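Local coordinates for protein CRISPR-associated endonuclease Cas1 (Thermotoga maritima, PDB 4XTK) that probably acts as a metal-dependent double-stranded DNA endonuclease in CRISPR adaptive immunity, working as a homodimer that joins a Cas2 dimer, at residues E[162-175]-E[244-258]. Numbering follows the deposited sequence.
Sequences YYSMIDSLVSDERF and DRLFLNLVNTRQINE
The carboxylate of Asp244 meets two tyrosine rings at their edges. OD2 lies in the plane of the Tyr162 ring and accepts a hydrogen bond from its hydroxyl, OH to OD2 2.5 Å; the bond enters on the anti side, 24° out of the carboxylate plane. OD1 approaches the edge of Tyr163, whose ring is steeply inclined to the carboxylate, without a hydrogen bond. One face of Tyr162 carries CG1 of Ile166, off-centre, near the ring's margin, while CD2 of Tyr162 lies over a face of Tyr163. Phe175 covers the other end of the contact: CD2 is 3.8 Å from Val251 CG1, and its edge meets the Asn257–Glu258 peptide, CZ to Glu258 N 3.5 Å. Phe188 meets this ring as well. Phe247 receives Phe175 O at its edge, in plane.

Between these aromatic ends, Leu248 presents CD1 to Leu169 CD1 at 3.7 Å and CD2 to Val170 CG2 at 3.9 Å. Asn252, with CG turned anti to its carbonyl carbon (chi1 -81°), directs ND2 to Leu169 O, 3.1 Å away, in a nearly straight bond of 165°. This ties the backbone at Leu169, near the C-terminal end of helix 148-166, to the last turn of helix 230-252.

On the exposed side, Arg174 pairs in plane with Asp172, NH2 to OD2 2.7 Å. Glu258 OE1 sits over a guanidinium face of Arg174, an attraction of charges alone, while Glu258 OE2 takes a hydrogen bond from Arg254 NH1 at 2.8 Å. Two acidic groups thus probably offset the like charges of Arg174 and Arg254. The Tyr162–Asp244 bond links helix 148-166, which carries Glu155, to helix 230-252, which carries Glu236, close to the probable manganese site.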
ATOM      1  N   TYR E 162     -34.607  10.557   8.660  1.00 46.17           N
ATOM      2  CA  TYR E 162     -33.893  11.788   8.919  1.00 49.17           C
ATOM      3  C   TYR E 162     -34.000  12.725   7.718  1.00 51.24           C
ATOM      4  O   TYR E 162     -34.240  13.923   7.876  1.00 50.62           O
ATOM      5  CB  TYR E 162     -32.437  11.470   9.250  1.00 48.65           C
ATOM      6  CG  TYR E 162     -31.474  12.608   9.051  1.00 48.88           C
ATOM      7  CD1 TYR E 162     -31.246  13.535  10.057  1.00 50.87           C
ATOM      8  CD2 TYR E 162     -30.778  12.747   7.859  1.00 44.63           C
ATOM      9  CE1 TYR E 162     -30.358  14.576   9.876  1.00 54.96           C
ATOM     10  CE2 TYR E 162     -29.891  13.783   7.668  1.00 47.22           C
ATOM     11  CZ  TYR E 162     -29.684  14.692   8.679  1.00 49.79           C
ATOM     12  OH  TYR E 162     -28.798  15.717   8.492  1.00 43.28           O
ATOM     13  N   TYR E 163     -33.842  12.168   6.521  1.00 48.13           N
ATOM     14  CA  TYR E 163     -33.940  12.945   5.289  1.00 44.50           C
ATOM     15  C   TYR E 163     -35.342  13.529   5.077  1.00 47.09           C
ATOM     16  O   TYR E 163     -35.484  14.645   4.569  1.00 52.17           O
ATOM     17  CB  TYR E 163     -33.537  12.085   4.090  1.00 47.08           C
ATOM     18  CG  TYR E 163     -32.047  12.066   3.842  1.00 51.81           C
ATOM     19  CD1 TYR E 163     -31.296  13.228   3.950  1.00 45.20           C
ATOM     20  CD2 TYR E 163     -31.387  10.885   3.510  1.00 56.34           C
ATOM     21  CE1 TYR E 163     -29.930  13.223   3.726  1.00 45.65           C
ATOM     22  CE2 TYR E 163     -30.017  10.871   3.285  1.00 50.58           C
ATOM     23  CZ  TYR E 163     -29.296  12.044   3.395  1.00 51.09           C
ATOM     24  OH  TYR E 163     -27.937  12.051   3.176  1.00 64.16           O
ATOM     25  N   SER E 164     -36.367  12.781   5.475  1.00 47.80           N
ATOM     26  CA  SER E 164     -37.739  13.273   5.408  1.00 59.77           C
ATOM     27  C   SER E 164     -37.925  14.464   6.333  1.00 55.93           C
ATOM     28  O   SER E 164     -38.674  15.387   6.018  1.00 62.40           O
ATOM     29  CB  SER E 164     -38.740  12.174   5.771  1.00 68.39           C
ATOM     30  OG  SER E 164     -38.793  11.179   4.764  1.00 77.08           O
ATOM     31  N   MET E 165     -37.241  14.446   7.474  1.00 50.82           N
ATOM     32  CA  MET E 165     -37.340  15.555   8.414  1.00 52.60           C
ATOM     33  C   MET E 165     -36.573  16.755   7.877  1.00 56.79           C
ATOM     34  O   MET E 165     -36.936  17.899   8.139  1.00 62.37           O
ATOM     35  CB  MET E 165     -36.817  15.159   9.797  1.00 54.00           C
ATOM     36  CG  MET E 165     -37.576  14.010  10.465  1.00 55.05           C
ATOM     37  SD  MET E 165     -39.353  14.300  10.630  1.00 58.99           S
ATOM     38  CE  MET E 165     -39.394  15.924  11.382  1.00 56.16           C
ATOM     39  N   ILE E 166     -35.519  16.484   7.112  1.00 58.23           N
ATOM     40  CA  ILE E 166     -34.714  17.540   6.501  1.00 58.15           C
ATOM     41  C   ILE E 166     -35.533  18.304   5.465  1.00 62.06           C
ATOM     42  O   ILE E 166     -35.356  19.506   5.283  1.00 62.42           O
ATOM     43  CB  ILE E 166     -33.440  16.962   5.838  1.00 53.46           C
ATOM     44  CG1 ILE E 166     -32.470  16.455   6.902  1.00 57.67           C
ATOM     45  CG2 ILE E 166     -32.743  18.001   4.989  1.00 53.61           C
ATOM     46  CD1 ILE E 166     -32.029  17.517   7.863  1.00 57.28           C
ATOM     47  N   ASP E 167     -36.452  17.608   4.805  1.00 65.04           N
ATOM     48  CA  ASP E 167     -37.280  18.225   3.776  1.00 59.82           C
ATOM     49  C   ASP E 167     -38.216  19.311   4.303  1.00 62.88           C
ATOM     50  O   ASP E 167     -38.748  20.100   3.525  1.00 67.00           O
ATOM     51  CB  ASP E 167     -38.097  17.159   3.048  1.00 60.42           C
ATOM     52  CG  ASP E 167     -37.372  16.592   1.845  1.00 64.38           C
ATOM     53  OD1 ASP E 167     -36.414  17.241   1.370  1.00 53.06           O
ATOM     54  OD2 ASP E 167     -37.768  15.507   1.367  1.00 73.20           O
ATOM     55  N   SER E 168     -38.420  19.364   5.615  1.00 61.44           N
ATOM     56  CA  SER E 168     -39.267  20.407   6.187  1.00 61.25           C
ATOM     57  C   SER E 168     -38.515  21.735   6.273  1.00 66.59           C
ATOM     58  O   SER E 168     -39.107  22.778   6.554  1.00 74.12           O
ATOM     59  CB  SER E 168     -39.783  19.993   7.568  1.00 59.02           C
ATOM     60  OG  SER E 168     -38.728  19.814   8.494  1.00 62.86           O
ATOM     61  N   LEU E 169     -37.210  21.690   6.024  1.00 63.89           N
ATOM     62  CA  LEU E 169     -36.377  22.887   6.024  1.00 62.42           C
ATOM     63  C   LEU E 169     -36.184  23.451   4.622  1.00 58.22           C
ATOM     64  O   LEU E 169     -35.573  24.503   4.449  1.00 62.60           O
ATOM     65  CB  LEU E 169     -35.016  22.578   6.646  1.00 54.51           C
ATOM     66  CG  LEU E 169     -35.071  22.180   8.118  1.00 54.08           C
ATOM     67  CD1 LEU E 169     -33.719  21.682   8.583  1.00 49.32           C
ATOM     68  CD2 LEU E 169     -35.542  23.356   8.963  1.00 53.90           C
ATOM     69  N   VAL E 170     -36.712  22.748   3.625  1.00 55.64           N
ATOM     70  CA  VAL E 170     -36.536  23.149   2.234  1.00 53.99           C
ATOM     71  C   VAL E 170     -37.751  23.907   1.709  1.00 61.79           C
ATOM     72  O   VAL E 170     -38.852  23.368   1.646  1.00 59.53           O
ATOM     73  CB  VAL E 170     -36.275  21.938   1.333  1.00 49.61           C
ATOM     74  CG1 VAL E 170     -36.195  22.378  -0.114  1.00 49.84           C
ATOM     75  CG2 VAL E 170     -35.006  21.243   1.753  1.00 47.83           C
ATOM     76  N   SER E 171     -37.538  25.161   1.331  1.00 65.64           N
ATOM     77  CA  SER E 171     -38.623  26.024   0.886  1.00 78.34           C
ATOM     78  C   SER E 171     -39.168  25.633  -0.489  1.00 70.51           C
ATOM     79  O   SER E 171     -40.375  25.435  -0.653  1.00 71.54           O
ATOM     80  CB  SER E 171     -38.148  27.475   0.868  1.00 93.33           C
ATOM     81  OG  SER E 171     -37.392  27.760   2.032  1.00100.39           O
ATOM     82  N   ASP E 172     -38.280  25.528  -1.473  1.00 61.86           N
ATOM     83  CA  ASP E 172     -38.688  25.166  -2.826  1.00 59.87           C
ATOM     84  C   ASP E 172     -38.864  23.654  -2.938  1.00 58.25           C
ATOM     85  O   ASP E 172     -37.908  22.898  -2.759  1.00 52.75           O
ATOM     86  CB  ASP E 172     -37.661  25.660  -3.843  1.00 64.78           C
ATOM     87  CG  ASP E 172     -38.208  25.704  -5.254  1.00 77.22           C
ATOM     88  OD1 ASP E 172     -39.277  25.106  -5.500  1.00 84.92           O
ATOM     89  OD2 ASP E 172     -37.561  26.328  -6.121  1.00 82.83           O
ATOM     90  N   GLU E 173     -40.077  23.209  -3.256  1.00 58.98           N
ATOM     91  CA  GLU E 173     -40.350  21.779  -3.231  1.00 70.56           C
ATOM     92  C   GLU E 173     -39.726  21.052  -4.420  1.00 69.84           C
ATOM     93  O   GLU E 173     -39.545  19.835  -4.370  1.00 67.14           O
ATOM     94  CB  GLU E 173     -41.855  21.502  -3.159  1.00 79.60           C
ATOM     95  CG  GLU E 173     -42.751  22.568  -3.752  1.00 91.69           C
ATOM     96  CD  GLU E 173     -44.226  22.224  -3.600  1.00102.89           C
ATOM     97  OE1 GLU E 173     -44.910  22.888  -2.790  1.00103.77           O
ATOM     98  OE2 GLU E 173     -44.703  21.296  -4.289  1.00106.75           O
ATOM     99  N   ARG E 174     -39.368  21.792  -5.469  1.00 63.72           N
ATOM    100  CA  ARG E 174     -38.589  21.209  -6.560  1.00 62.17           C
ATOM    101  C   ARG E 174     -37.269  20.658  -6.029  1.00 57.89           C
ATOM    102  O   ARG E 174     -36.660  19.777  -6.631  1.00 61.26           O
ATOM    103  CB  ARG E 174     -38.307  22.239  -7.657  1.00 67.77           C
ATOM    104  CG  ARG E 174     -39.520  22.697  -8.443  1.00 69.33           C
ATOM    105  CD  ARG E 174     -39.128  23.777  -9.437  1.00 82.05           C
ATOM    106  NE  ARG E 174     -38.412  24.873  -8.783  1.00 88.18           N
ATOM    107  CZ  ARG E 174     -38.029  25.992  -9.391  1.00 79.91           C
ATOM    108  NH1 ARG E 174     -38.299  26.179 -10.677  1.00 79.54           N
ATOM    109  NH2 ARG E 174     -37.383  26.928  -8.710  1.00 72.53           N
ATOM    110  N   PHE E 175     -36.818  21.240  -4.923  1.00 54.63           N
ATOM    111  CA  PHE E 175     -35.572  20.873  -4.265  1.00 58.10           C
ATOM    112  C   PHE E 175     -35.700  19.982  -3.028  1.00 55.07           C
ATOM    113  O   PHE E 175     -34.717  19.765  -2.328  1.00 56.13           O
ATOM    114  CB  PHE E 175     -34.799  22.145  -3.923  1.00 62.31           C
ATOM    115  CG  PHE E 175     -34.216  22.807  -5.128  1.00 61.11           C
ATOM    116  CD1 PHE E 175     -34.965  23.708  -5.867  1.00 52.44           C
ATOM    117  CD2 PHE E 175     -32.937  22.490  -5.554  1.00 56.85           C
ATOM    118  CE1 PHE E 175     -34.441  24.299  -6.994  1.00 53.90           C
ATOM    119  CE2 PHE E 175     -32.403  23.079  -6.681  1.00 58.71           C
ATOM    120  CZ  PHE E 175     -33.155  23.983  -7.401  1.00 60.16           C
ATOM    121  N   ASP E 244     -25.131  17.717   4.422  1.00 47.94           N
ATOM    122  CA  ASP E 244     -26.506  18.186   4.598  1.00 45.31           C
ATOM    123  C   ASP E 244     -26.583  19.688   4.880  1.00 52.67           C
ATOM    124  O   ASP E 244     -27.441  20.389   4.337  1.00 48.96           O
ATOM    125  CB  ASP E 244     -27.195  17.409   5.721  1.00 39.89           C
ATOM    126  CG  ASP E 244     -27.253  15.918   5.445  1.00 48.46           C
ATOM    127  OD1 ASP E 244     -27.103  15.517   4.269  1.00 46.28           O
ATOM    128  OD2 ASP E 244     -27.454  15.146   6.405  1.00 56.36           O
ATOM    129  N   ARG E 245     -25.693  20.176   5.735  1.00 49.72           N
ATOM    130  CA  ARG E 245     -25.599  21.605   5.987  1.00 51.66           C
ATOM    131  C   ARG E 245     -25.362  22.355   4.681  1.00 47.21           C
ATOM    132  O   ARG E 245     -25.973  23.393   4.422  1.00 49.82           O
ATOM    133  CB  ARG E 245     -24.480  21.908   6.985  1.00 57.93           C
ATOM    134  CG  ARG E 245     -24.100  23.383   7.062  1.00 70.79           C
ATOM    135  CD  ARG E 245     -23.356  23.687   8.350  1.00 83.93           C
ATOM    136  NE  ARG E 245     -24.178  23.406   9.526  1.00 90.86           N
ATOM    137  CZ  ARG E 245     -23.757  22.733  10.593  1.00 90.36           C
ATOM    138  NH1 ARG E 245     -22.514  22.265  10.638  1.00 83.36           N
ATOM    139  NH2 ARG E 245     -24.580  22.528  11.616  1.00 92.19           N
ATOM    140  N   LEU E 246     -24.483  21.804   3.853  1.00 46.47           N
ATOM    141  CA  LEU E 246     -24.152  22.400   2.570  1.00 52.45           C
ATOM    142  C   LEU E 246     -25.351  22.369   1.626  1.00 57.99           C
ATOM    143  O   LEU E 246     -25.615  23.334   0.910  1.00 56.19           O
ATOM    144  CB  LEU E 246     -22.966  21.669   1.952  1.00 48.92           C
ATOM    145  CG  LEU E 246     -22.184  22.363   0.851  1.00 62.92           C
ATOM    146  CD1 LEU E 246     -21.671  23.696   1.359  1.00 60.65           C
ATOM    147  CD2 LEU E 246     -21.039  21.465   0.420  1.00 66.81           C
ATOM    148  N   PHE E 247     -26.079  21.256   1.638  1.00 59.86           N
ATOM    149  CA  PHE E 247     -27.242  21.084   0.769  1.00 50.84           C
ATOM    150  C   PHE E 247     -28.332  22.103   1.072  1.00 53.54           C
ATOM    151  O   PHE E 247     -28.867  22.740   0.162  1.00 46.02           O
ATOM    152  CB  PHE E 247     -27.803  19.664   0.895  1.00 40.82           C
ATOM    153  CG  PHE E 247     -29.239  19.547   0.491  1.00 45.97           C
ATOM    154  CD1 PHE E 247     -29.610  19.647  -0.840  1.00 47.59           C
ATOM    155  CD2 PHE E 247     -30.224  19.344   1.445  1.00 48.60           C
ATOM    156  CE1 PHE E 247     -30.941  19.552  -1.212  1.00 53.03           C
ATOM    157  CE2 PHE E 247     -31.560  19.244   1.077  1.00 52.28           C
ATOM    158  CZ  PHE E 247     -31.916  19.347  -0.252  1.00 52.64           C
ATOM    159  N   LEU E 248     -28.657  22.248   2.353  1.00 57.18           N
ATOM    160  CA  LEU E 248     -29.650  23.222   2.794  1.00 50.97           C
ATOM    161  C   LEU E 248     -29.216  24.649   2.455  1.00 56.51           C
ATOM    162  O   LEU E 248     -29.963  25.411   1.838  1.00 56.79           O
ATOM    163  CB  LEU E 248     -29.895  23.097   4.301  1.00 46.26           C
ATOM    164  CG  LEU E 248     -30.716  21.912   4.819  1.00 48.36           C
ATOM    165  CD1 LEU E 248     -30.805  21.953   6.339  1.00 44.36           C
ATOM    166  CD2 LEU E 248     -32.101  21.892   4.198  1.00 44.29           C
ATOM    167  N   ASN E 249     -28.003  25.002   2.864  1.00 61.40           N
ATOM    168  CA  ASN E 249     -27.500  26.353   2.665  1.00 66.14           C
ATOM    169  C   ASN E 249     -27.495  26.762   1.199  1.00 65.92           C
ATOM    170  O   ASN E 249     -27.893  27.873   0.860  1.00 67.52           O
ATOM    171  CB  ASN E 249     -26.092  26.485   3.247  1.00 67.31           C
ATOM    172  CG  ASN E 249     -26.090  26.493   4.762  1.00 72.13           C
ATOM    173  OD1 ASN E 249     -27.142  26.390   5.395  1.00 75.80           O
ATOM    174  ND2 ASN E 249     -24.906  26.602   5.351  1.00 76.33           N
ATOM    175  N   LEU E 250     -27.070  25.855   0.329  1.00 60.43           N
ATOM    176  CA  LEU E 250     -26.941  26.193  -1.083  1.00 61.49           C
ATOM    177  C   LEU E 250     -28.291  26.310  -1.810  1.00 64.10           C
ATOM    178  O   LEU E 250     -28.466  27.209  -2.637  1.00 68.83           O
ATOM    179  CB  LEU E 250     -26.040  25.169  -1.777  1.00 59.52           C
ATOM    180  CG  LEU E 250     -24.558  25.319  -1.398  1.00 60.71           C
ATOM    181  CD1 LEU E 250     -23.696  24.265  -2.076  1.00 57.63           C
ATOM    182  CD2 LEU E 250     -24.046  26.720  -1.719  1.00 60.46           C
ATOM    183  N   VAL E 251     -29.247  25.429  -1.509  1.00 53.76           N
ATOM    184  CA  VAL E 251     -30.536  25.478  -2.204  1.00 57.41           C
ATOM    185  C   VAL E 251     -31.449  26.562  -1.650  1.00 56.55           C
ATOM    186  O   VAL E 251     -32.266  27.113  -2.383  1.00 59.55           O
ATOM    187  CB  VAL E 251     -31.303  24.124  -2.158  1.00 55.69           C
ATOM    188  CG1 VAL E 251     -30.464  23.018  -2.762  1.00 53.77           C
ATOM    189  CG2 VAL E 251     -31.757  23.778  -0.740  1.00 58.77           C
ATOM    190  N   ASN E 252     -31.317  26.861  -0.361  1.00 52.28           N
ATOM    191  CA  ASN E 252     -32.134  27.899   0.256  1.00 61.45           C
ATOM    192  C   ASN E 252     -31.633  29.308  -0.055  1.00 70.23           C
ATOM    193  O   ASN E 252     -32.405  30.265   0.010  1.00 85.07           O
ATOM    194  CB  ASN E 252     -32.211  27.701   1.775  1.00 65.30           C
ATOM    195  CG  ASN E 252     -33.243  26.656   2.184  1.00 68.74           C
ATOM    196  OD1 ASN E 252     -34.124  26.290   1.403  1.00 73.10           O
ATOM    197  ND2 ASN E 252     -33.146  26.187   3.422  1.00 68.57           N
ATOM    198  N   THR E 253     -30.350  29.455  -0.376  1.00 67.11           N
ATOM    199  CA  THR E 253     -29.843  30.773  -0.765  1.00 61.33           C
ATOM    200  C   THR E 253     -29.824  30.918  -2.280  1.00 61.43           C
ATOM    201  O   THR E 253     -29.396  31.943  -2.807  1.00 69.49           O
ATOM    202  CB  THR E 253     -28.426  31.048  -0.218  1.00 58.75           C
ATOM    203  OG1 THR E 253     -27.495  30.107  -0.765  1.00 56.41           O
ATOM    204  CG2 THR E 253     -28.410  30.982   1.303  1.00 58.47           C
ATOM    205  N   ARG E 254     -30.280  29.873  -2.964  1.00 62.61           N
ATOM    206  CA  ARG E 254     -30.332  29.831  -4.422  1.00 68.00           C
ATOM    207  C   ARG E 254     -28.945  29.972  -5.053  1.00 67.42           C
ATOM    208  O   ARG E 254     -28.820  30.350  -6.216  1.00 60.84           O
ATOM    209  CB  ARG E 254     -31.262  30.922  -4.954  1.00 81.67           C
ATOM    210  CG  ARG E 254     -32.734  30.694  -4.661  1.00 87.06           C
ATOM    211  CD  ARG E 254     -33.407  29.961  -5.797  1.00 90.35           C
ATOM    212  NE  ARG E 254     -33.359  30.743  -7.027  1.00 88.53           N
ATOM    213  CZ  ARG E 254     -33.896  30.357  -8.178  1.00 83.05           C
ATOM    214  NH1 ARG E 254     -34.534  29.198  -8.258  1.00 81.47           N
ATOM    215  NH2 ARG E 254     -33.796  31.130  -9.248  1.00 85.09           N
ATOM    216  N   GLN E 255     -27.903  29.653  -4.292  1.00 57.31           N
ATOM    217  CA  GLN E 255     -26.566  29.573  -4.866  1.00 67.91           C
ATOM    218  C   GLN E 255     -26.554  28.420  -5.837  1.00 67.40           C
ATOM    219  O   GLN E 255     -25.950  28.489  -6.906  1.00 70.15           O
ATOM    220  CB  GLN E 255     -25.505  29.369  -3.797  1.00 56.01           C
ATOM    221  CG  GLN E 255     -25.171  30.602  -2.996  1.00 74.81           C
ATOM    222  CD  GLN E 255     -24.015  30.351  -2.055  1.00 85.97           C
ATOM    223  OE1 GLN E 255     -24.208  30.165  -0.855  1.00 86.04           O
ATOM    224  NE2 GLN E 255     -22.800  30.333  -2.600  1.00 89.54           N
ATOM    225  N   ILE E 256     -27.225  27.349  -5.432  1.00 67.75           N
ATOM    226  CA  ILE E 256     -27.530  26.239  -6.311  1.00 59.79           C
ATOM    227  C   ILE E 256     -29.018  26.292  -6.648  1.00 60.58           C
ATOM    228  O   ILE E 256     -29.863  26.342  -5.753  1.00 62.80           O
ATOM    229  CB  ILE E 256     -27.187  24.882  -5.666  1.00 57.98           C
ATOM    230  CG1 ILE E 256     -25.670  24.706  -5.532  1.00 53.36           C
ATOM    231  CG2 ILE E 256     -27.790  23.737  -6.470  1.00 47.92           C
ATOM    232  CD1 ILE E 256     -24.948  24.454  -6.846  1.00 54.41           C
ATOM    233  N   ASN E 257     -29.335  26.310  -7.937  1.00 58.36           N
ATOM    234  CA  ASN E 257     -30.719  26.211  -8.375  1.00 59.16           C
ATOM    235  C   ASN E 257     -30.833  25.473  -9.702  1.00 56.53           C
ATOM    236  O   ASN E 257     -29.863  24.883 -10.184  1.00 55.80           O
ATOM    237  CB  ASN E 257     -31.365  27.593  -8.483  1.00 62.38           C
ATOM    238  CG  ASN E 257     -30.575  28.541  -9.358  1.00 65.12           C
ATOM    239  OD1 ASN E 257     -30.416  28.315 -10.557  1.00 68.20           O
ATOM    240  ND2 ASN E 257     -30.086  29.622  -8.763  1.00 72.07           N
ATOM    241  N   GLU E 258     -32.027  25.519 -10.286  1.00 58.26           N
ATOM    242  CA  GLU E 258     -32.354  24.725 -11.467  1.00 62.53           C
ATOM    243  C   GLU E 258     -31.471  25.034 -12.678  1.00 66.68           C
ATOM    244  O   GLU E 258     -31.391  24.234 -13.611  1.00 68.51           O
ATOM    245  CB  GLU E 258     -33.828  24.918 -11.844  1.00 65.03           C
ATOM    246  CG  GLU E 258     -34.245  26.369 -12.080  1.00 75.30           C
ATOM    247  CD  GLU E 258     -34.523  27.127 -10.794  1.00 79.16           C
ATOM    248  OE1 GLU E 258     -34.385  26.532  -9.701  1.00 80.04           O
ATOM    249  OE2 GLU E 258     -34.876  28.323 -10.878  1.00 79.87           O
TER